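Local structure of diacylglycerol lipase (Aspergillus oryzae, 5XK2) at residues A[109-114]-A[186-191]; A[147-152]-A[171-176]; A[158-163]-A[175-180]; A[165-170]-A[193-198]; A[180-185]-A[218-223]. The protein probably hydrolyses ester bonds of mono- and diacylglycerols, as a fungal class 3 lipase with an alpha/beta-hydrolase fold. All blocks are in the same frame, centred on the assembly; numbering follows the deposited sequence.

Interaction 1: residues A[109-114]-A[186-191]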
# COMPACT_ATOMS: atom_id res chain seq x y z
N GLY A 109 -27.98 0.28 -11.72
CA GLY A 109 -29.30 -0.17 -12.14
C GLY A 109 -30.05 -0.87 -11.02
O GLY A 109 -30.82 -1.80 -11.28
N LEU A 110 -29.76 -0.49 -9.78
CA LEU A 110 -30.39 -1.14 -8.64
C LEU A 110 -31.57 -0.44 -7.99
O LEU A 110 -32.40 -1.10 -7.37
CB LEU A 110 -29.34 -1.36 -7.54
CG LEU A 110 -28.14 -2.22 -7.96
CD1 LEU A 110 -27.14 -2.34 -6.82
CD2 LEU A 110 -28.62 -3.59 -8.43
N CYS A 111 -31.67 0.87 -8.16
CA CYS A 111 -32.70 1.66 -7.49
C CYS A 111 -32.62 3.12 -7.92
O CYS A 111 -31.64 3.55 -8.54
CB CYS A 111 -32.59 1.56 -5.95
SG CYS A 111 -30.92 1.58 -5.18
N ASP A 112 -33.66 3.88 -7.60
CA ASP A 112 -33.76 5.25 -8.10
C ASP A 112 -32.68 6.15 -7.50
O ASP A 112 -32.60 6.32 -6.28
CB ASP A 112 -35.14 5.83 -7.78
CG ASP A 112 -36.27 5.11 -8.49
OD1 ASP A 112 -36.01 4.32 -9.43
OD2 ASP A 112 -37.43 5.37 -8.12
N GLY A 113 -31.89 6.76 -8.38
CA GLY A 113 -30.84 7.68 -7.99
C GLY A 113 -29.63 6.99 -7.36
O GLY A 113 -28.74 7.65 -6.81
N CYS A 114 -29.61 5.67 -7.43
CA CYS A 114 -28.55 4.91 -6.76
C CYS A 114 -27.28 4.91 -7.59
O CYS A 114 -27.31 4.81 -8.82
CB CYS A 114 -29.03 3.49 -6.49
SG CYS A 114 -30.34 3.52 -5.22
N LYS A 186 -25.81 7.94 -1.06
CA LYS A 186 -26.78 7.79 0.03
C LYS A 186 -28.01 6.95 -0.39
O LYS A 186 -28.38 6.04 0.35
CB LYS A 186 -27.23 9.17 0.60
CG LYS A 186 -27.81 9.03 2.02
CD LYS A 186 -28.01 10.39 2.71
CE LYS A 186 -28.21 10.21 4.22
NZ LYS A 186 -28.16 11.51 4.96
N PRO A 187 -28.64 7.23 -1.55
CA PRO A 187 -29.80 6.39 -1.92
C PRO A 187 -29.45 4.90 -2.00
O PRO A 187 -30.24 4.07 -1.53
CB PRO A 187 -30.19 6.93 -3.31
CG PRO A 187 -29.72 8.32 -3.31
CD PRO A 187 -28.46 8.35 -2.50
N LEU A 188 -28.29 4.56 -2.54
CA LEU A 188 -27.92 3.14 -2.63
C LEU A 188 -27.62 2.56 -1.25
O LEU A 188 -27.99 1.43 -0.95
CB LEU A 188 -26.73 2.93 -3.56
CG LEU A 188 -26.27 1.48 -3.69
CD1 LEU A 188 -27.44 0.58 -4.13
CD2 LEU A 188 -25.09 1.33 -4.68
N ALA A 189 -26.96 3.34 -0.40
CA ALA A 189 -26.69 2.82 0.94
C ALA A 189 -27.98 2.59 1.71
O ALA A 189 -28.09 1.60 2.42
CB ALA A 189 -25.78 3.75 1.71
N GLU A 190 -28.97 3.47 1.54
CA GLU A 190 -30.26 3.26 2.21
C GLU A 190 -30.97 2.02 1.66
O GLU A 190 -31.55 1.23 2.40
CB GLU A 190 -31.18 4.49 2.06
CG GLU A 190 -30.54 5.75 2.69
CD GLU A 190 -31.41 6.99 2.57
OE1 GLU A 190 -32.62 6.86 2.25
OE2 GLU A 190 -30.87 8.10 2.80
N PHE A 191 -30.91 1.85 0.34
CA PHE A 191 -31.50 0.66 -0.28
C PHE A 191 -30.88 -0.63 0.26
O PHE A 191 -31.61 -1.55 0.66
CB PHE A 191 -31.33 0.75 -1.80
CG PHE A 191 -31.92 -0.41 -2.55
CD1 PHE A 191 -33.29 -0.59 -2.63
CD2 PHE A 191 -31.09 -1.31 -3.20
CE1 PHE A 191 -33.83 -1.66 -3.34
CE2 PHE A 191 -31.62 -2.39 -3.91
CZ PHE A 191 -32.98 -2.57 -3.98
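Cys114 and Leu188 bring the two backbones closest, their CA atoms 4.5 Å apart, where a type II beta turn from Cys111 to Cys114 lies against the first turns of helix 186-195. A disulfide joins the two ends of that turn, Cys111 SG to Cys114 SG at 2.0 Å, and presents both sulfurs to the helix. Cys111 is the one that meets the ring of Phe191: its CB stands over the ring face, 14° off the normal, while Cys111 SG comes in obliquely near the ring's root, 3.4 Å from Phe191 CG. The ring reaches the disulfide because Phe191 CG is anti to the backbone N (chi1 -179°). Leu110 O lies over the same ring, 3.7 Å from Phe191 CZ. Leu188 CD1 touches both Cys111 SG, 3.8 Å away, and Leu110 CD1. The second sulfur, Cys114 SG, rests against the helix backbone at Leu188 N, while Cys114 CB meets Leu188 CB at 3.8 Å. Pro187 completes the row, its CG lying 3.7 Å from Gly113 O. That carbonyl accepts a hydrogen bond from Asn185 ND2 just ahead of the helix. No hydrogen bond joins the two segments directly; the loop is held to the helix by sulfur-aromatic, CH-pi and aliphatic contacts, and the turn itself is closed by the disulfide and by the Cys114 N to Cys111 O hydrogen bond.

Interaction 2: residues A[147-152]-A[171-176]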
# COMPACT_ATOMS: atom_id res chain seq x y z
N ILE A 147 -27.43 -18.40 1.41
CA ILE A 147 -26.45 -17.85 0.48
C ILE A 147 -25.68 -16.76 1.20
O ILE A 147 -26.25 -15.74 1.58
CB ILE A 147 -27.11 -17.30 -0.78
CG1 ILE A 147 -27.77 -18.44 -1.57
CG2 ILE A 147 -26.07 -16.62 -1.66
CD1 ILE A 147 -28.53 -17.97 -2.80
N VAL A 148 -24.38 -17.00 1.42
CA VAL A 148 -23.53 -16.07 2.16
C VAL A 148 -22.53 -15.41 1.23
O VAL A 148 -21.83 -16.11 0.48
CB VAL A 148 -22.75 -16.78 3.29
CG1 VAL A 148 -21.74 -15.81 3.94
CG2 VAL A 148 -23.69 -17.37 4.33
N VAL A 149 -22.48 -14.09 1.27
CA VAL A 149 -21.59 -13.31 0.41
C VAL A 149 -20.62 -12.58 1.33
O VAL A 149 -21.03 -11.84 2.21
CB VAL A 149 -22.36 -12.31 -0.47
CG1 VAL A 149 -21.40 -11.51 -1.34
CG2 VAL A 149 -23.37 -13.08 -1.37
N VAL A 150 -19.32 -12.83 1.15
CA VAL A 150 -18.35 -12.46 2.16
C VAL A 150 -17.07 -11.96 1.52
O VAL A 150 -16.68 -12.39 0.44
CB VAL A 150 -18.06 -13.67 3.10
CG1 VAL A 150 -17.52 -14.85 2.32
CG2 VAL A 150 -17.11 -13.30 4.26
N GLY A 151 -16.42 -11.02 2.19
CA GLY A 151 -15.09 -10.61 1.79
C GLY A 151 -14.44 -9.79 2.90
O GLY A 151 -15.11 -9.39 3.86
N HIS A 152 -13.14 -9.53 2.74
CA HIS A 152 -12.39 -8.65 3.63
C HIS A 152 -11.75 -7.56 2.78
O HIS A 152 -11.41 -7.81 1.62
CB HIS A 152 -11.33 -9.46 4.42
CG HIS A 152 -10.33 -8.62 5.15
ND1 HIS A 152 -9.05 -8.41 4.67
CD2 HIS A 152 -10.42 -7.90 6.30
CE1 HIS A 152 -8.40 -7.61 5.50
NE2 HIS A 152 -9.21 -7.28 6.49
N TYR A 171 -32.02 -13.77 -4.79
CA TYR A 171 -31.13 -14.60 -3.97
C TYR A 171 -31.06 -13.97 -2.58
O TYR A 171 -30.77 -12.79 -2.47
CB TYR A 171 -29.72 -14.69 -4.59
CG TYR A 171 -29.70 -15.26 -5.99
CD1 TYR A 171 -29.62 -16.64 -6.22
CD2 TYR A 171 -29.78 -14.41 -7.10
CE1 TYR A 171 -29.62 -17.15 -7.52
CE2 TYR A 171 -29.78 -14.92 -8.38
CZ TYR A 171 -29.70 -16.29 -8.59
OH TYR A 171 -29.72 -16.75 -9.88
N ASP A 172 -31.27 -14.74 -1.52
CA ASP A 172 -31.45 -14.05 -0.26
C ASP A 172 -30.07 -13.99 0.38
O ASP A 172 -29.81 -14.59 1.42
CB ASP A 172 -32.45 -14.86 0.57
CG ASP A 172 -32.79 -14.24 1.91
OD1 ASP A 172 -32.78 -12.99 2.02
OD2 ASP A 172 -33.10 -15.01 2.85
N ALA A 173 -29.28 -13.04 -0.10
CA ALA A 173 -27.86 -13.02 0.26
C ALA A 173 -27.65 -12.43 1.65
O ALA A 173 -28.27 -11.42 1.99
CB ALA A 173 -27.06 -12.25 -0.75
N ILE A 174 -26.83 -13.10 2.46
CA ILE A 174 -26.42 -12.60 3.76
C ILE A 174 -25.01 -12.04 3.59
O ILE A 174 -24.10 -12.76 3.13
CB ILE A 174 -26.38 -13.71 4.83
CG1 ILE A 174 -27.63 -14.61 4.79
CG2 ILE A 174 -26.13 -13.11 6.22
CD1 ILE A 174 -28.93 -13.88 4.99
N LEU A 175 -24.82 -10.78 3.96
CA LEU A 175 -23.55 -10.10 3.68
C LEU A 175 -22.65 -10.04 4.90
O LEU A 175 -23.05 -9.51 5.93
CB LEU A 175 -23.82 -8.68 3.18
CG LEU A 175 -22.60 -7.77 3.01
CD1 LEU A 175 -21.61 -8.29 1.93
CD2 LEU A 175 -23.04 -6.33 2.68
N TYR A 176 -21.43 -10.56 4.79
CA TYR A 176 -20.41 -10.30 5.82
C TYR A 176 -19.29 -9.51 5.17
O TYR A 176 -18.54 -10.05 4.36
CB TYR A 176 -19.89 -11.59 6.46
CG TYR A 176 -20.95 -12.38 7.20
CD1 TYR A 176 -21.85 -13.20 6.51
CD2 TYR A 176 -21.08 -12.27 8.58
CE1 TYR A 176 -22.84 -13.92 7.19
CE2 TYR A 176 -22.07 -12.97 9.26
CZ TYR A 176 -22.93 -13.80 8.57
OH TYR A 176 -23.90 -14.50 9.25
O HOH W 1 -29.85 -17.04 2.50
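Val148 and Tyr176 set the pattern on one face of this parallel strand pair: Val148 CG1 approaches the tyrosine ring obliquely, 3.7 Å from Tyr176 CD1. With chi1 at 173° the CG1 methyl of Val148 swings to the ring. Two residues on, Val150 CG2 packs against the root of the same side chain at Tyr176 CB, so that Tyr176 bears on both valines. Ile174 shares this face, its CG1 lying against Ile147 O. On the other face Val149 CG2 meets Ala173 CB at 3.8 Å, and Leu175 CD1 turns back to lie 3.6 Å from Val149 O. Ile147, on the same face as Val149, puts CD1 at the edge of the Tyr171 ring, close to CD1 of that ring. The backbones are tied by four hydrogen bonds in parallel register: Ile174 N to Ile147 O, Val149 N to Ile174 O (2.8 Å, 177° at the hydrogen), Tyr176 N to Val149 O, and a longer one from Gly151 N to Tyr176 O at 3.2 Å. Next to the Ile147 end a water continues the link, accepting from Ile147 N and donating to Asp172 O, the carbonyl of an inverse gamma turn's centre. These are neighbouring strands of the central sheet, joined through helix 154-168 as a beta-alpha-beta unit. That helix covers Val149 and Leu175, whereas helix 14-27 covers Val148 and Tyr176, whose ring stacks on Trp21 and whose hydroxyl bonds Asp17. Strand 83-89 flanks 147-152 on its other side.

Interaction 3: residues A[158-163]-A[175-180]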
# COMPACT_ATOMS: atom_id res chain seq x y z
N ILE A 158 -16.51 -5.38 -2.83
CA ILE A 158 -17.12 -6.11 -3.94
C ILE A 158 -18.27 -6.94 -3.42
O ILE A 158 -19.35 -6.95 -4.01
CB ILE A 158 -16.07 -6.99 -4.66
CG1 ILE A 158 -14.98 -6.09 -5.25
CG2 ILE A 158 -16.74 -7.84 -5.75
CD1 ILE A 158 -13.72 -6.84 -5.71
N ALA A 159 -18.07 -7.60 -2.28
CA ALA A 159 -19.13 -8.40 -1.69
C ALA A 159 -20.37 -7.57 -1.40
O ALA A 159 -21.49 -8.06 -1.58
CB ALA A 159 -18.64 -9.07 -0.41
N SER A 160 -20.18 -6.34 -0.92
CA SER A 160 -21.31 -5.46 -0.59
C SER A 160 -22.22 -5.23 -1.81
O SER A 160 -23.45 -5.34 -1.71
CB SER A 160 -20.80 -4.10 -0.06
OG SER A 160 -20.09 -4.28 1.15
N LEU A 161 -21.59 -4.91 -2.94
CA LEU A 161 -22.36 -4.64 -4.15
C LEU A 161 -22.93 -5.94 -4.74
O LEU A 161 -24.03 -5.95 -5.26
CB LEU A 161 -21.51 -3.92 -5.18
CG LEU A 161 -21.07 -2.51 -4.78
CD1 LEU A 161 -20.09 -1.97 -5.82
CD2 LEU A 161 -22.28 -1.56 -4.64
N ALA A 162 -22.17 -7.03 -4.67
CA ALA A 162 -22.68 -8.32 -5.13
C ALA A 162 -23.92 -8.74 -4.36
O ALA A 162 -24.91 -9.17 -4.94
CB ALA A 162 -21.60 -9.41 -5.01
N ALA A 163 -23.87 -8.62 -3.03
CA ALA A 163 -25.03 -8.98 -2.22
C ALA A 163 -26.25 -8.13 -2.61
O ALA A 163 -27.35 -8.64 -2.74
CB ALA A 163 -24.72 -8.80 -0.71
N LEU A 175 -24.82 -10.78 3.96
CA LEU A 175 -23.55 -10.10 3.68
C LEU A 175 -22.65 -10.04 4.90
O LEU A 175 -23.05 -9.51 5.93
CB LEU A 175 -23.82 -8.68 3.18
CG LEU A 175 -22.60 -7.77 3.01
CD1 LEU A 175 -21.61 -8.29 1.93
CD2 LEU A 175 -23.04 -6.33 2.68
N TYR A 176 -21.43 -10.56 4.79
CA TYR A 176 -20.41 -10.30 5.82
C TYR A 176 -19.29 -9.51 5.17
O TYR A 176 -18.54 -10.05 4.36
CB TYR A 176 -19.89 -11.59 6.46
CG TYR A 176 -20.95 -12.38 7.20
CD1 TYR A 176 -21.85 -13.20 6.51
CD2 TYR A 176 -21.08 -12.27 8.58
CE1 TYR A 176 -22.84 -13.92 7.19
CE2 TYR A 176 -22.07 -12.97 9.26
CZ TYR A 176 -22.93 -13.80 8.57
OH TYR A 176 -23.90 -14.50 9.25
N ALA A 177 -19.20 -8.23 5.50
CA ALA A 177 -18.24 -7.35 4.85
C ALA A 177 -17.24 -6.84 5.87
O ALA A 177 -17.45 -5.83 6.52
CB ALA A 177 -18.98 -6.19 4.20
N TYR A 178 -16.09 -7.50 5.93
CA TYR A 178 -15.11 -7.19 6.97
C TYR A 178 -14.17 -6.12 6.46
O TYR A 178 -13.51 -6.34 5.47
CB TYR A 178 -14.33 -8.45 7.36
CG TYR A 178 -15.18 -9.56 7.94
CD1 TYR A 178 -15.44 -9.60 9.32
CD2 TYR A 178 -15.73 -10.56 7.13
CE1 TYR A 178 -16.24 -10.61 9.87
CE2 TYR A 178 -16.51 -11.57 7.67
CZ TYR A 178 -16.77 -11.59 9.04
OH TYR A 178 -17.54 -12.60 9.57
N ALA A 179 -14.12 -4.97 7.14
CA ALA A 179 -13.16 -3.92 6.80
C ALA A 179 -13.44 -3.29 5.45
O ALA A 179 -12.53 -2.91 4.73
CB ALA A 179 -11.70 -4.46 6.82
N ALA A 180 -14.72 -3.16 5.10
CA ALA A 180 -15.08 -2.68 3.77
C ALA A 180 -14.92 -1.18 3.62
O ALA A 180 -15.35 -0.41 4.49
CB ALA A 180 -16.54 -3.06 3.46
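Leu175 carries most of this contact, its CB against Ala163 CB at 4.0 Å and its two methyls on neighbouring helix residues. Leu175 CD1 lies over the backbone of the helix, 3.5 Å from Ala159 O, and also touches Ala159 CB at 3.9 Å. CD2 takes the neighbouring side, by Ser160 CA and Ser160 OG. A chi1 of 172° carries the leucine's branch point toward the helix, which places CD1 on Ala159 and CD2 on Ser160. After Tyr176, which faces away, the chain turns to the helix again at Ala177, and Ala177 CB comes to 3.8 Å from Ser160 OG. That hydroxyl is hydrogen-bonded to Ala156 O one turn back in its own helix, so a polar atom in a buried, otherwise aliphatic interface is satisfied without drawing on the strand. After Tyr178 the chain leaves the strand, and Ala180 closes the contact loosely, with Ala180 CB 4.4 Å from Ser160 OG. Helix and strand run nearly antiparallel, 161° between their directions, and small residues let their axes come to 8.1 Å. This is the return half of a beta-alpha-beta crossover, strand 146-152, helix 154-168, strand 173-178. In the alpha/beta-hydrolase fold the helix following the nucleophile elbow packs on the sheet in this way; a GxSxG sequence, with Ser153 as the probable nucleophile, lies between the first strand and this helix.

Interaction 4: residues A[165-170]-A[193-198]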
# COMPACT_ATOMS: atom_id res chain seq x y z
N ASP A 165 -26.96 -6.64 -5.41
CA ASP A 165 -27.46 -7.04 -6.74
C ASP A 165 -28.16 -8.39 -6.67
O ASP A 165 -29.29 -8.55 -7.17
CB ASP A 165 -26.28 -7.05 -7.72
CG ASP A 165 -26.69 -7.18 -9.18
OD1 ASP A 165 -27.85 -6.87 -9.52
OD2 ASP A 165 -25.83 -7.57 -9.99
N LEU A 166 -27.51 -9.38 -6.06
CA LEU A 166 -28.10 -10.70 -5.94
C LEU A 166 -29.47 -10.65 -5.28
O LEU A 166 -30.39 -11.35 -5.70
CB LEU A 166 -27.16 -11.64 -5.16
CG LEU A 166 -25.93 -12.04 -5.97
CD1 LEU A 166 -24.94 -12.81 -5.07
CD2 LEU A 166 -26.30 -12.92 -7.18
N ARG A 167 -29.64 -9.82 -4.25
CA ARG A 167 -30.93 -9.73 -3.59
C ARG A 167 -32.01 -9.21 -4.52
O ARG A 167 -33.15 -9.66 -4.42
CB ARG A 167 -30.84 -8.82 -2.36
CG ARG A 167 -30.05 -9.44 -1.21
CD ARG A 167 -29.58 -8.30 -0.31
NE ARG A 167 -28.74 -8.80 0.77
CZ ARG A 167 -28.05 -8.00 1.58
NH1 ARG A 167 -28.05 -6.69 1.37
NH2 ARG A 167 -27.33 -8.53 2.56
N THR A 168 -31.67 -8.29 -5.41
CA THR A 168 -32.68 -7.77 -6.36
C THR A 168 -33.07 -8.86 -7.35
O THR A 168 -34.07 -8.74 -8.06
CB THR A 168 -32.20 -6.52 -7.13
OG1 THR A 168 -31.15 -6.84 -8.07
CG2 THR A 168 -31.72 -5.43 -6.17
N LYS A 169 -32.24 -9.90 -7.44
CA LYS A 169 -32.49 -11.06 -8.30
C LYS A 169 -33.11 -12.25 -7.56
O LYS A 169 -33.10 -13.37 -8.06
CB LYS A 169 -31.19 -11.44 -9.01
CG LYS A 169 -30.66 -10.37 -9.95
CD LYS A 169 -29.30 -10.78 -10.51
CE LYS A 169 -28.62 -9.68 -11.31
NZ LYS A 169 -29.55 -8.73 -11.95
N ASN A 170 -33.55 -12.00 -6.33
CA ASN A 170 -34.24 -12.96 -5.44
C ASN A 170 -33.34 -13.90 -4.66
O ASN A 170 -33.85 -14.77 -3.95
CB ASN A 170 -35.28 -13.83 -6.18
CG ASN A 170 -36.24 -13.03 -7.04
OD1 ASN A 170 -36.48 -13.39 -8.18
ND2 ASN A 170 -36.79 -11.96 -6.49
N THR A 193 -29.08 -1.13 3.01
CA THR A 193 -29.36 -1.22 4.44
C THR A 193 -30.74 -1.82 4.70
O THR A 193 -30.91 -2.70 5.54
CB THR A 193 -29.26 0.20 5.07
OG1 THR A 193 -27.90 0.63 4.98
CG2 THR A 193 -29.72 0.22 6.54
N ASN A 194 -31.74 -1.34 3.97
CA ASN A 194 -33.08 -1.81 4.24
C ASN A 194 -33.41 -3.15 3.60
O ASN A 194 -34.47 -3.72 3.86
CB ASN A 194 -34.08 -0.73 3.83
CG ASN A 194 -34.10 0.41 4.83
OD1 ASN A 194 -34.37 0.18 6.00
ND2 ASN A 194 -33.79 1.62 4.39
N GLN A 195 -32.47 -3.71 2.84
CA GLN A 195 -32.59 -5.12 2.45
C GLN A 195 -32.37 -6.05 3.65
O GLN A 195 -32.80 -7.21 3.65
CB GLN A 195 -31.57 -5.47 1.36
CG GLN A 195 -31.84 -4.82 0.01
CD GLN A 195 -30.73 -5.11 -0.99
OE1 GLN A 195 -29.55 -5.14 -0.65
NE2 GLN A 195 -31.12 -5.32 -2.25
N GLY A 196 -31.66 -5.54 4.66
CA GLY A 196 -31.35 -6.34 5.83
C GLY A 196 -30.26 -7.37 5.59
O GLY A 196 -29.72 -7.47 4.49
N ASN A 197 -29.97 -8.14 6.64
CA ASN A 197 -28.96 -9.21 6.58
C ASN A 197 -27.60 -8.68 6.16
O ASN A 197 -26.90 -9.31 5.37
CB ASN A 197 -29.38 -10.33 5.62
CG ASN A 197 -30.71 -10.98 5.99
OD1 ASN A 197 -31.62 -11.09 5.16
ND2 ASN A 197 -30.83 -11.40 7.24
N ASN A 198 -27.24 -7.51 6.70
CA ASN A 198 -25.95 -6.87 6.46
C ASN A 198 -25.08 -6.87 7.69
O ASN A 198 -25.46 -6.31 8.72
CB ASN A 198 -26.14 -5.43 6.01
CG ASN A 198 -26.97 -5.32 4.75
OD1 ASN A 198 -26.65 -5.95 3.75
ND2 ASN A 198 -28.04 -4.53 4.79
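Arg167 reaches across from the end of helix 154-168 to the end of helix 186-195 and the first residue of strand 198-203, its guanidinium gripped at the edge by two side-chain amides. Arg167 NH1 and NH2 both donate to one oxygen, Asn198 OD1, each at 2.9 Å; NH1 arrives in the carbonyl plane on a lone pair, NH2 well above that plane. Arg167 NH1 also gives a straighter bond to Gln195 OE1, 3.0 Å long with 166° at the hydrogen. The guanidinium and the Gln195 amide stand almost perpendicular, 84° apart, yet OE1 lies within the guanidinium plane. Gly196 O lies over one guanidinium face. The chain passes here from helix through Gly196, of positive phi, into strand 198-203, while helix 154-168 ends in a Schellman motif with Asn170 as C-prime; the arginine thus bridges two helix ends on the same side of the alpha/beta-hydrolase sheet. Other polar atoms have partners too: Arg167 NE donates to Ala173 O, Gln195 NE2 to Ala164 O, and Asn198 ND2 to Ile192 O, which fixes the rotation of both amides. Thr168 OG1 bonds Asp165 O at 2.7 Å, and its CG2 faces Gln195 NE2.

Interaction 5: residues A[180-185]-A[218-223]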
# COMPACT_ATOMS: atom_id res chain seq x y z
N ALA A 180 -14.72 -3.16 5.10
CA ALA A 180 -15.08 -2.68 3.77
C ALA A 180 -14.92 -1.18 3.62
O ALA A 180 -15.35 -0.41 4.49
CB ALA A 180 -16.54 -3.06 3.46
N PRO A 181 -14.34 -0.77 2.49
CA PRO A 181 -14.52 0.59 1.97
C PRO A 181 -16.00 0.92 1.75
O PRO A 181 -16.82 0.01 1.63
CB PRO A 181 -13.82 0.55 0.61
CG PRO A 181 -12.88 -0.63 0.67
CD PRO A 181 -13.51 -1.62 1.62
N ARG A 182 -16.33 2.20 1.66
CA ARG A 182 -17.65 2.62 1.16
C ARG A 182 -17.82 2.21 -0.31
O ARG A 182 -16.83 2.15 -1.06
CB ARG A 182 -17.83 4.12 1.30
CG ARG A 182 -17.79 4.60 2.74
CD ARG A 182 -18.12 6.08 2.83
NE ARG A 182 -18.12 6.52 4.23
CZ ARG A 182 -17.12 7.16 4.83
NH1 ARG A 182 -16.00 7.46 4.16
NH2 ARG A 182 -17.24 7.51 6.12
N VAL A 183 -19.03 1.78 -0.67
CA VAL A 183 -19.37 1.49 -2.06
C VAL A 183 -20.48 2.29 -2.71
O VAL A 183 -20.69 2.20 -3.91
CB VAL A 183 -19.71 0.01 -2.22
CG1 VAL A 183 -18.51 -0.82 -1.76
CG2 VAL A 183 -20.95 -0.37 -1.41
N ALA A 184 -21.22 3.06 -1.91
CA ALA A 184 -22.54 3.52 -2.32
C ALA A 184 -22.76 4.99 -2.04
O ALA A 184 -22.23 5.52 -1.07
CB ALA A 184 -23.63 2.69 -1.60
N ASN A 185 -23.56 5.66 -2.86
CA ASN A 185 -24.05 6.99 -2.49
C ASN A 185 -25.20 6.84 -1.50
O ASN A 185 -25.53 5.72 -1.10
CB ASN A 185 -24.44 7.81 -3.74
CG ASN A 185 -25.71 7.32 -4.44
OD1 ASN A 185 -26.23 6.23 -4.19
ND2 ASN A 185 -26.22 8.15 -5.36
N TYR A 218 -20.09 9.49 -1.00
CA TYR A 218 -20.31 8.13 -0.53
C TYR A 218 -20.73 8.12 0.93
O TYR A 218 -20.34 8.99 1.71
CB TYR A 218 -19.05 7.29 -0.67
CG TYR A 218 -18.65 7.02 -2.10
CD1 TYR A 218 -19.13 5.90 -2.76
CD2 TYR A 218 -17.79 7.87 -2.78
CE1 TYR A 218 -18.77 5.63 -4.08
CE2 TYR A 218 -17.41 7.61 -4.10
CZ TYR A 218 -17.91 6.48 -4.73
OH TYR A 218 -17.54 6.20 -6.02
N VAL A 219 -21.54 7.13 1.29
CA VAL A 219 -21.86 6.89 2.68
C VAL A 219 -21.72 5.39 2.93
O VAL A 219 -21.36 4.66 2.02
CB VAL A 219 -23.28 7.39 3.04
CG1 VAL A 219 -23.36 8.89 2.80
CG2 VAL A 219 -24.29 6.68 2.22
N HIS A 220 -21.96 4.93 4.16
CA HIS A 220 -21.82 3.49 4.45
C HIS A 220 -23.18 2.82 4.59
O HIS A 220 -24.16 3.44 5.02
CB HIS A 220 -21.05 3.25 5.76
CG HIS A 220 -19.59 2.98 5.59
ND1 HIS A 220 -19.10 1.92 4.86
CD2 HIS A 220 -18.50 3.59 6.13
CE1 HIS A 220 -17.79 1.90 4.93
NE2 HIS A 220 -17.39 2.90 5.70
N ILE A 221 -23.21 1.54 4.25
CA ILE A 221 -24.28 0.66 4.66
C ILE A 221 -24.32 0.61 6.18
O ILE A 221 -23.28 0.61 6.84
CB ILE A 221 -24.05 -0.76 4.08
CG1 ILE A 221 -24.10 -0.69 2.56
CG2 ILE A 221 -25.04 -1.77 4.64
CD1 ILE A 221 -23.31 -1.84 1.88
N SER A 222 -25.53 0.58 6.73
CA SER A 222 -25.73 0.52 8.17
C SER A 222 -26.34 -0.84 8.54
O SER A 222 -27.05 -1.45 7.74
CB SER A 222 -26.65 1.69 8.59
OG SER A 222 -27.12 1.53 9.91
N PRO A 223 -26.07 -1.35 9.76
CA PRO A 223 -25.23 -0.72 10.79
C PRO A 223 -23.75 -1.03 10.64
O PRO A 223 -23.33 -1.83 9.81
CB PRO A 223 -25.76 -1.35 12.09
CG PRO A 223 -26.17 -2.74 11.66
CD PRO A 223 -26.73 -2.57 10.25
O HOH W 2 -21.31 2.22 1.02
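Arg182 lies with CG squarely over the centre of the His220 ring, 3.4 Å from the centroid and 8° off the normal, a close CH-pi contact. The arginine continues extended from CG to NE across the ring, Arg182 NE passing His220 CD2 at 3.5 Å with guanidinium and ring planes 44° apart, while its CD rests by Val219 O and Tyr218 CB. At the edge of the same imidazole, Ala180 O approaches His220 CE1 to 3.4 Å. Tyr218 brings the edge of its own ring to the backbone at Val183 O and Ala184 N. Val183 CG2 and Ile221 CD1 meet loosely, at 4.3 Å. One direct hydrogen bond joins the backbones, Val219 N to Ala184 O (2.9 Å, 163°), and a water adds a second link by accepting from Val183 N and donating to Val219 O at 2.6 Å. Both segments are loops of the alpha/beta-hydrolase fold, one leading from strand 173-178 into helix 186-195, the other into strand 224-227. Val219 CG2 packs on Asn185 O, at the N-cap of that helix, where Asn185 OD1 caps Leu188 N. A second shell holds the polar ends: His220 NE2 bonds Pro209 O, Arg182 NH1 bonds Pro212 O, and Tyr218 OH bonds Phe103 O.

From the N terminus, the disulfide loop 109-114 opens the widest of these closures, which interaction 1 shuts on helix 186-195. Nested inside it, interaction 2 pairs strands 146-152 and 173-178, and interaction 3 lays the intervening helix 154-168 on the second strand; the two share Leu175 and Tyr176. Interaction 4 crosses both, as well as interaction 1, tying the end of helix 154-168 to that of helix 186-195, and touches interaction 2 through its arginine. Interaction 5 follows interactions 2 and 3 in series, sharing Ala180 with the latter, and crosses interactions 1 and 4. It connects the loop before helix 186-195 to the one before strand 224-227.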